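Side-chain contact in beta-1,3-1,4-glucanase (Caldicellulosiruptor sp. F32, PDB 5H4R), which probably hydrolyses mixed-linkage beta-1,3-1,4-glucans such as lichenan, as a family 5 glycoside hydrolase with a TIM-barrel fold: residues 194-199 / 205-210. The protein carries 1 engineered substitution. Numbering follows the deposited sequence.
Sequences SRFEWW and PECRDA. With BGC (beta-D-glucopyranose), chain B.
The Phe196 ring is held on both faces: Cys207 SG sits over one, 3.4 Å from the ring centroid and only 12° off the normal, a sulfur-aromatic contact, while Arg195 CG lies over the other. On the Arg195 side the guanidinium lies with one face over Phe196 CE2, which is 3.3 Å from its plane. At the ring edge, near its plane, come Trp199 O and Glu206 OE1, the latter 3.9 Å from Phe196 CE2, with the carboxylate turned 80° to the ring. With CG anti to its carbonyl carbon (chi1 -62°), Phe196 directs its ring at the helix. Arg195 NH2 stands 4.2 Å from Glu206 OE1, which lies well out of the guanidinium plane, so charge alone links the two. Replacing Phe196 by alanine is likely to strip Cys207 SG of its aromatic partner and open a gap between loop and helix. At the backbone, Ser194 OG accepts from Phe196 N (2.8 Å) in an ST turn. Trp198, in the glycan pocket, has Glu197 CG on one face and glucose C1 on the other, 3.8 Å from Trp198 CH2. The contact thus packs the Trp198-bearing loop that follows barrel strand 181-184 against the first turn of helix 205-226.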
ATOM      1  N   SER A 194      -9.941  -1.355  19.477  1.00 14.09           N
ATOM      2  CA  SER A 194     -11.343  -0.956  19.534  1.00 12.65           C
ATOM      3  C   SER A 194     -12.135  -1.889  18.645  1.00 12.79           C
ATOM      4  O   SER A 194     -11.619  -2.377  17.637  1.00 12.43           O
ATOM      5  CB  SER A 194     -11.526   0.488  19.055  1.00 19.33           C
ATOM      6  OG  SER A 194     -12.825   0.707  18.534  1.00 23.72           O
ATOM      7  N   ARG A 195     -13.398  -2.110  19.009  1.00 14.17           N
ATOM      8  CA  ARG A 195     -14.287  -2.881  18.144  1.00 15.70           C
ATOM      9  C   ARG A 195     -14.393  -2.258  16.758  1.00 14.84           C
ATOM     10  O   ARG A 195     -14.758  -2.948  15.800  1.00 15.84           O
ATOM     11  CB  ARG A 195     -15.680  -2.999  18.766  1.00 19.64           C
ATOM     12  CG  ARG A 195     -16.455  -1.700  18.843  1.00 18.17           C
ATOM     13  CD  ARG A 195     -17.656  -1.893  19.818  1.00 21.45           C
ATOM     14  NE  ARG A 195     -18.378  -0.664  20.104  1.00 27.10           N
ATOM     15  CZ  ARG A 195     -17.870   0.366  20.791  1.00 41.88           C
ATOM     16  NH1 ARG A 195     -16.618   0.327  21.255  1.00 26.50           N
ATOM     17  NH2 ARG A 195     -18.611   1.448  21.008  1.00 40.76           N
ATOM     18  N   PHE A 196     -14.079  -0.973  16.631  1.00 12.69           N
ATOM     19  CA  PHE A 196     -14.158  -0.296  15.341  1.00 12.22           C
ATOM     20  C   PHE A 196     -12.844  -0.258  14.578  1.00 11.47           C
ATOM     21  O   PHE A 196     -12.773   0.401  13.547  1.00 10.93           O
ATOM     22  CB  PHE A 196     -14.674   1.124  15.546  1.00 13.54           C
ATOM     23  CG  PHE A 196     -16.057   1.187  16.126  1.00 15.31           C
ATOM     24  CD1 PHE A 196     -17.100   0.492  15.555  1.00 16.47           C
ATOM     25  CD2 PHE A 196     -16.304   1.959  17.239  1.00 19.42           C
ATOM     26  CE1 PHE A 196     -18.384   0.555  16.089  1.00 17.06           C
ATOM     27  CE2 PHE A 196     -17.574   2.042  17.779  1.00 14.96           C
ATOM     28  CZ  PHE A 196     -18.622   1.340  17.202  1.00 16.50           C
ATOM     29  N   GLU A 197     -11.806  -0.949  15.038  1.00 11.12           N
ATOM     30  CA  GLU A 197     -10.508  -0.823  14.383  1.00 10.36           C
ATOM     31  C   GLU A 197     -10.591  -1.193  12.905  1.00 10.18           C
ATOM     32  O   GLU A 197      -9.957  -0.548  12.066  1.00 11.18           O
ATOM     33  CB  GLU A 197      -9.458  -1.689  15.098  1.00 10.45           C
ATOM     34  CG  GLU A 197      -8.103  -1.602  14.397  1.00 12.50           C
ATOM     35  CD  GLU A 197      -6.922  -2.071  15.210  1.00 10.71           C
ATOM     36  OE1 GLU A 197      -7.078  -2.412  16.413  1.00 13.24           O
ATOM     37  OE2 GLU A 197      -5.798  -2.104  14.607  1.00 13.03           O
ATOM     38  N   TRP A 198     -11.337  -2.247  12.570  1.00 10.83           N
ATOM     39  CA  TRP A 198     -11.396  -2.732  11.196  1.00 10.90           C
ATOM     40  C   TRP A 198     -12.787  -2.679  10.581  1.00 16.13           C
ATOM     41  O   TRP A 198     -12.960  -3.140   9.445  1.00 24.14           O
ATOM     42  CB  TRP A 198     -10.871  -4.176  11.107  1.00 11.50           C
ATOM     43  CG  TRP A 198      -9.462  -4.304  11.634  1.00 11.26           C
ATOM     44  CD1 TRP A 198      -9.077  -4.909  12.794  1.00 12.48           C
ATOM     45  CD2 TRP A 198      -8.257  -3.781  11.041  1.00 11.66           C
ATOM     46  NE1 TRP A 198      -7.715  -4.836  12.942  1.00 11.75           N
ATOM     47  CE2 TRP A 198      -7.191  -4.114  11.899  1.00 10.17           C
ATOM     48  CE3 TRP A 198      -7.983  -3.047   9.885  1.00 12.02           C
ATOM     49  CZ2 TRP A 198      -5.859  -3.775  11.621  1.00 12.41           C
ATOM     50  CZ3 TRP A 198      -6.662  -2.696   9.613  1.00 10.86           C
ATOM     51  CH2 TRP A 198      -5.614  -3.068  10.476  1.00 12.79           C
ATOM     52  N   TRP A 199     -13.779  -2.136  11.278  1.00 11.98           N
ATOM     53  CA  TRP A 199     -15.150  -2.122  10.801  1.00 17.76           C
ATOM     54  C   TRP A 199     -15.837  -0.907  11.398  1.00 16.90           C
ATOM     55  O   TRP A 199     -15.635  -0.593  12.569  1.00 16.44           O
ATOM     56  CB  TRP A 199     -15.865  -3.405  11.219  1.00 22.40           C
ATOM     57  CG  TRP A 199     -17.337  -3.383  10.979  1.00 27.74           C
ATOM     58  CD1 TRP A 199     -17.982  -3.641   9.800  1.00 41.71           C
ATOM     59  CD2 TRP A 199     -18.353  -3.080  11.937  1.00 30.67           C
ATOM     60  NE1 TRP A 199     -19.340  -3.523   9.972  1.00 49.34           N
ATOM     61  CE2 TRP A 199     -19.594  -3.183  11.277  1.00 42.41           C
ATOM     62  CE3 TRP A 199     -18.334  -2.738  13.295  1.00 28.58           C
ATOM     63  CZ2 TRP A 199     -20.806  -2.953  11.928  1.00 41.45           C
ATOM     64  CZ3 TRP A 199     -19.537  -2.517  13.937  1.00 38.60           C
ATOM     65  CH2 TRP A 199     -20.754  -2.622  13.254  1.00 42.37           C
ATOM     66  N   PRO A 205     -21.661   7.788  16.290  1.00 21.49           N
ATOM     67  CA  PRO A 205     -20.903   9.048  16.147  1.00 18.14           C
ATOM     68  C   PRO A 205     -19.390   8.891  16.236  1.00 21.45           C
ATOM     69  O   PRO A 205     -18.661   9.714  15.671  1.00 20.03           O
ATOM     70  CB  PRO A 205     -21.445   9.914  17.298  1.00 23.64           C
ATOM     71  CG  PRO A 205     -22.100   8.964  18.234  1.00 34.70           C
ATOM     72  CD  PRO A 205     -22.622   7.844  17.408  1.00 26.85           C
ATOM     73  N   GLU A 206     -18.890   7.879  16.950  1.00 18.18           N
ATOM     74  CA  GLU A 206     -17.454   7.674  17.023  1.00 19.47           C
ATOM     75  C   GLU A 206     -16.896   7.331  15.651  1.00 18.48           C
ATOM     76  O   GLU A 206     -15.819   7.805  15.271  1.00 16.67           O
ATOM     77  CB  GLU A 206     -17.150   6.568  18.032  1.00 22.82           C
ATOM     78  CG  GLU A 206     -15.694   6.399  18.358  1.00 28.90           C
ATOM     79  CD  GLU A 206     -15.451   5.378  19.459  1.00 38.84           C
ATOM     80  OE1 GLU A 206     -16.430   4.931  20.098  1.00 35.85           O
ATOM     81  OE2 GLU A 206     -14.273   5.022  19.682  1.00 40.68           O
ATOM     82  N   CYS A 207     -17.636   6.525  14.883  1.00 15.89           N
ATOM     83  CA  CYS A 207     -17.192   6.148  13.545  1.00 14.22           C
ATOM     84  C   CYS A 207     -17.333   7.307  12.577  1.00 13.80           C
ATOM     85  O   CYS A 207     -16.461   7.531  11.739  1.00 13.61           O
ATOM     86  CB  CYS A 207     -17.997   4.949  13.045  1.00 14.92           C
ATOM     87  SG  CYS A 207     -17.826   3.499  14.093  1.00 20.24           S
ATOM     88  N   ARG A 208     -18.431   8.061  12.670  1.00 14.03           N
ATOM     89  CA  ARG A 208     -18.573   9.205  11.783  1.00 13.40           C
ATOM     90  C   ARG A 208     -17.459  10.208  12.028  1.00 13.27           C
ATOM     91  O   ARG A 208     -16.946  10.814  11.087  1.00 13.35           O
ATOM     92  CB  ARG A 208     -19.948   9.859  11.968  1.00 14.26           C
ATOM     93  CG  ARG A 208     -21.081   8.889  11.680  1.00 20.06           C
ATOM     94  CD  ARG A 208     -22.433   9.570  11.508  1.00 25.70           C
ATOM     95  NE  ARG A 208     -22.475  10.404  10.302  1.00 46.72           N
ATOM     96  CZ  ARG A 208     -22.746   9.963   9.071  1.00 40.95           C
ATOM     97  NH1 ARG A 208     -23.002   8.680   8.847  1.00 39.85           N
ATOM     98  NH2 ARG A 208     -22.758  10.815   8.050  1.00 44.48           N
ATOM     99  N   ASP A 209     -17.063  10.378  13.291  1.00 12.96           N
ATOM    100  CA  ASP A 209     -16.009  11.325  13.643  1.00 14.00           C
ATOM    101  C   ASP A 209     -14.664  10.906  13.047  1.00 12.73           C
ATOM    102  O   ASP A 209     -13.900  11.748  12.560  1.00 13.55           O
ATOM    103  CB  ASP A 209     -15.927  11.427  15.159  1.00 15.19           C
ATOM    104  CG  ASP A 209     -14.807  12.327  15.631  1.00 22.77           C
ATOM    105  OD1 ASP A 209     -14.893  13.559  15.451  1.00 23.85           O
ATOM    106  OD2 ASP A 209     -13.851  11.802  16.220  1.00 19.51           O
ATOM    107  N   ALA A 210     -14.368   9.608  13.063  1.00 11.95           N
ATOM    108  CA  ALA A 210     -13.093   9.131  12.527  1.00 11.66           C
ATOM    109  C   ALA A 210     -13.036   9.294  11.010  1.00 13.65           C
ATOM    110  O   ALA A 210     -11.996   9.674  10.449  1.00 11.51           O
ATOM    111  CB  ALA A 210     -12.869   7.679  12.943  1.00 12.71           C
TER
HETATM  112  C2  BGC B   1      -4.635  -7.078   9.370  1.00 14.56           C
HETATM  113  C3  BGC B   1      -3.459  -6.120   9.192  1.00 12.43           C
HETATM  114  C4  BGC B   1      -3.302  -5.732   7.720  1.00 13.70           C
HETATM  115  C5  BGC B   1      -4.633  -5.176   7.201  1.00 12.64           C
HETATM  116  C6  BGC B   1      -4.761  -5.070   5.676  1.00 30.59           C
HETATM  117  C1  BGC B   1      -5.910  -6.431   8.827  1.00 13.72           C
HETATM  118  O1  BGC B   1      -7.043  -7.320   8.868  1.00 23.94           O
HETATM  119  O2  BGC B   1      -4.741  -7.389  10.765  1.00 20.83           O
HETATM  120  O3  BGC B   1      -2.259  -6.748   9.644  1.00 17.52           O
HETATM  121  O4  BGC B   1      -2.240  -4.755   7.723  1.00 15.79           O
HETATM  122  O5  BGC B   1      -5.655  -6.118   7.472  1.00 24.57           O
HETATM  123  O6  BGC B   1      -6.131  -4.770   5.289  1.00 18.53           O